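PDB 1KCF: hypothetical 30.2 KD protein c25g10.02 IN chromosome I from Schizosaccharomyces pombe, which resolves Holliday junctions as a homodimeric mitochondrial endonuclease, cutting four-way DNA junctions at the point of strand exchange, and is probably important for maintaining mitochondrial DNA. Local coordinates for residues Y37-I45 with S53-E61. Numbering follows the deposited sequence.
Sequences YPTSRVLGI and SYCFASQNE
Val42 and Ala57 pair as an antiparallel hydrogen-bonded couple in the first beta hairpin of the RNase H-like core, the fold of the RuvC resolvase family. Gly44 and Cys55 repeat the pattern two residues on, with Gly44 N 2.7 Å from Cys55 O. At the other end the ladder is broken by a G1 beta bulge: Arg41, with positive phi (51°), and Val42 both face Ala57. Only Val42 N bonds to Ala57 O; Arg41 N turns to Ser58 OG, 2.9 Å away and almost straight, and that hydroxyl also bonds His68. The Phe56 ring is the bump that packs against this bulge. A chi1 of -174°, which places CG opposite the backbone N, carries the ring over the Arg41-Val42 backbone, with Phe56 CE1 3.4 Å from Arg41 C. Its CZ abuts Arg41 CB and also sits over one face of the guanidinium, offset toward the rim, whose plane stands 79° from the ring, while Arg41 NE and NH2 are held by the carbonyls of Asn110 and Phe109. Leu43 fills the next notch, its CB 3.9 Å from Phe56 CD1 and its CD1 reaching toward the Tyr54 ring; the Phe109 ring packs on both aromatics. Replacing Phe56 with alanine is likely to open a gap beside the bulge and remove the CZ contact from one face of the Arg41 guanidinium. The hairpin's far end leads to Asp46, a magnesium-binding residue, close to Ser53. There Gly44 O accepts a hydrogen bond from Cys55 N and also a CA-H...O contact from Tyr54 CA at 3.0 Å.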
loop_
_atom_site.group_PDB
_atom_site.type_symbol
_atom_site.label_atom_id
_atom_site.label_comp_id
_atom_site.label_asym_id
_atom_site.label_seq_id
_atom_site.Cartn_x
_atom_site.Cartn_y
_atom_site.Cartn_z
ATOM N N TYR A 37 2.467 18.914 17.054
ATOM C CA TYR A 37 1.741 18.984 15.796
ATOM C C TYR A 37 0.641 20.033 15.878
ATOM O O TYR A 37 0.198 20.395 16.965
ATOM C CB TYR A 37 1.107 17.630 15.460
ATOM C CG TYR A 37 2.056 16.452 15.442
ATOM C CD1 TYR A 37 2.171 15.608 16.547
ATOM C CD2 TYR A 37 2.816 16.156 14.305
ATOM C CE1 TYR A 37 3.016 14.495 16.521
ATOM C CE2 TYR A 37 3.665 15.044 14.269
ATOM C CZ TYR A 37 3.756 14.220 15.378
ATOM O OH TYR A 37 4.585 13.114 15.346
ATOM N N PRO A 38 0.187 20.541 14.720
ATOM C CA PRO A 38 -0.875 21.550 14.687
ATOM C C PRO A 38 -2.186 20.897 15.119
ATOM O O PRO A 38 -2.331 19.680 15.015
ATOM C CB PRO A 38 -0.925 21.954 13.215
ATOM C CG PRO A 38 0.436 21.601 12.695
ATOM C CD PRO A 38 0.719 20.297 13.371
ATOM N N THR A 39 -3.132 21.691 15.606
ATOM C CA THR A 39 -4.426 21.151 16.009
ATOM C C THR A 39 -5.548 21.809 15.219
ATOM O O THR A 39 -6.700 21.768 15.623
ATOM C CB THR A 39 -4.709 21.339 17.515
ATOM O OG1 THR A 39 -4.498 22.708 17.880
ATOM C CG2 THR A 39 -3.811 20.436 18.339
ATOM N N SER A 40 -5.197 22.427 14.097
ATOM C CA SER A 40 -6.185 23.051 13.233
ATOM C C SER A 40 -6.201 22.241 11.940
ATOM O O SER A 40 -5.186 21.662 11.553
ATOM C CB SER A 40 -5.820 24.515 12.939
ATOM O OG SER A 40 -4.587 24.617 12.239
ATOM N N ARG A 41 -7.354 22.197 11.285
ATOM C CA ARG A 41 -7.505 21.453 10.040
ATOM C C ARG A 41 -6.979 20.024 10.197
ATOM O O ARG A 41 -6.096 19.577 9.467
ATOM C CB ARG A 41 -6.777 22.177 8.903
ATOM C CG ARG A 41 -7.198 23.637 8.734
ATOM C CD ARG A 41 -6.603 24.256 7.473
ATOM N NE ARG A 41 -7.301 23.825 6.262
ATOM C CZ ARG A 41 -8.513 24.246 5.908
ATOM N NH1 ARG A 41 -9.167 25.113 6.668
ATOM N NH2 ARG A 41 -9.078 23.798 4.795
ATOM N N VAL A 42 -7.534 19.323 11.174
ATOM C CA VAL A 42 -7.158 17.950 11.459
ATOM C C VAL A 42 -8.142 17.011 10.763
ATOM O O VAL A 42 -9.345 17.044 11.034
ATOM C CB VAL A 42 -7.187 17.686 12.975
ATOM C CG1 VAL A 42 -6.784 16.250 13.265
ATOM C CG2 VAL A 42 -6.248 18.662 13.686
ATOM N N LEU A 43 -7.630 16.188 9.856
ATOM C CA LEU A 43 -8.478 15.245 9.133
ATOM C C LEU A 43 -8.325 13.820 9.667
ATOM O O LEU A 43 -7.316 13.159 9.422
ATOM C CB LEU A 43 -8.149 15.267 7.638
ATOM C CG LEU A 43 -8.977 14.304 6.779
ATOM C CD1 LEU A 43 -10.440 14.732 6.777
ATOM C CD2 LEU A 43 -8.430 14.279 5.356
ATOM N N GLY A 44 -9.328 13.363 10.409
ATOM C CA GLY A 44 -9.300 12.017 10.949
ATOM C C GLY A 44 -9.943 11.059 9.966
ATOM O O GLY A 44 -11.065 11.289 9.518
ATOM N N ILE A 45 -9.239 9.982 9.631
ATOM C CA ILE A 45 -9.756 9.008 8.679
ATOM C C ILE A 45 -9.821 7.574 9.194
ATOM O O ILE A 45 -8.855 7.045 9.745
ATOM C CB ILE A 45 -8.921 9.006 7.388
ATOM C CG1 ILE A 45 -9.041 10.361 6.693
ATOM C CG2 ILE A 45 -9.389 7.888 6.467
ATOM C CD1 ILE A 45 -8.156 10.498 5.478
ATOM N N SER A 53 -14.806 6.464 6.586
ATOM C CA SER A 53 -15.311 7.532 7.430
ATOM C C SER A 53 -14.225 8.569 7.683
ATOM O O SER A 53 -13.048 8.233 7.757
ATOM C CB SER A 53 -15.810 6.969 8.760
ATOM O OG SER A 53 -16.385 7.995 9.552
ATOM N N TYR A 54 -14.628 9.828 7.809
ATOM C CA TYR A 54 -13.676 10.902 8.057
ATOM C C TYR A 54 -14.323 12.007 8.879
ATOM O O TYR A 54 -15.541 12.195 8.844
ATOM C CB TYR A 54 -13.168 11.472 6.726
ATOM C CG TYR A 54 -14.209 12.246 5.949
ATOM C CD1 TYR A 54 -14.479 13.582 6.248
ATOM C CD2 TYR A 54 -14.941 11.640 4.925
ATOM C CE1 TYR A 54 -15.451 14.297 5.554
ATOM C CE2 TYR A 54 -15.916 12.345 4.224
ATOM C CZ TYR A 54 -16.165 13.676 4.543
ATOM O OH TYR A 54 -17.127 14.390 3.858
ATOM N N CYS A 55 -13.498 12.723 9.632
ATOM C CA CYS A 55 -13.957 13.837 10.452
ATOM C C CYS A 55 -12.888 14.917 10.320
ATOM O O CYS A 55 -11.721 14.690 10.648
ATOM C CB CYS A 55 -14.104 13.409 11.918
ATOM S SG CYS A 55 -14.910 14.643 13.008
ATOM N N PHE A 56 -13.279 16.079 9.814
ATOM C CA PHE A 56 -12.348 17.187 9.630
ATOM C C PHE A 56 -12.690 18.218 10.700
ATOM O O PHE A 56 -13.803 18.744 10.728
ATOM C CB PHE A 56 -12.516 17.765 8.217
ATOM C CG PHE A 56 -11.509 18.826 7.856
ATOM C CD1 PHE A 56 -10.149 18.612 8.045
ATOM C CD2 PHE A 56 -11.924 20.033 7.298
ATOM C CE1 PHE A 56 -9.214 19.581 7.687
ATOM C CE2 PHE A 56 -10.997 21.010 6.935
ATOM C CZ PHE A 56 -9.637 20.780 7.132
ATOM N N ALA A 57 -11.738 18.494 11.587
ATOM C CA ALA A 57 -11.977 19.428 12.678
ATOM C C ALA A 57 -10.780 20.295 13.058
ATOM O O ALA A 57 -9.670 20.093 12.572
ATOM C CB ALA A 57 -12.445 18.656 13.894
ATOM N N SER A 58 -11.030 21.260 13.939
ATOM C CA SER A 58 -10.001 22.177 14.430
ATOM C C SER A 58 -10.206 22.410 15.925
ATOM O O SER A 58 -11.332 22.338 16.422
ATOM C CB SER A 58 -10.081 23.519 13.694
ATOM O OG SER A 58 -9.863 23.362 12.303
ATOM N N GLN A 59 -9.121 22.681 16.643
ATOM C CA GLN A 59 -9.220 22.921 18.074
ATOM C C GLN A 59 -9.468 24.397 18.328
ATOM O O GLN A 59 -8.746 25.259 17.824
ATOM C CB GLN A 59 -7.948 22.479 18.793
ATOM C CG GLN A 59 -8.094 22.451 20.303
ATOM C CD GLN A 59 -7.751 21.098 20.892
ATOM O OE1 GLN A 59 -6.594 20.672 20.866
ATOM N NE2 GLN A 59 -8.758 20.410 21.423
ATOM N N ASN A 60 -10.501 24.670 19.119
ATOM C CA ASN A 60 -10.916 26.024 19.461
ATOM C C ASN A 60 -10.008 26.677 20.504
ATOM O O ASN A 60 -9.228 26.001 21.179
ATOM C CB ASN A 60 -12.356 25.977 19.981
ATOM C CG ASN A 60 -13.009 27.330 20.014
ATOM O OD1 ASN A 60 -13.004 28.058 19.021
ATOM N ND2 ASN A 60 -13.595 27.673 21.152
ATOM N N GLU A 61 -10.108 27.998 20.622
ATOM C CA GLU A 61 -9.313 28.742 21.592
ATOM C C GLU A 61 -9.726 28.290 22.988
ATOM O O GLU A 61 -8.935 28.337 23.932
ATOM C CB GLU A 61 -9.556 30.238 21.428
#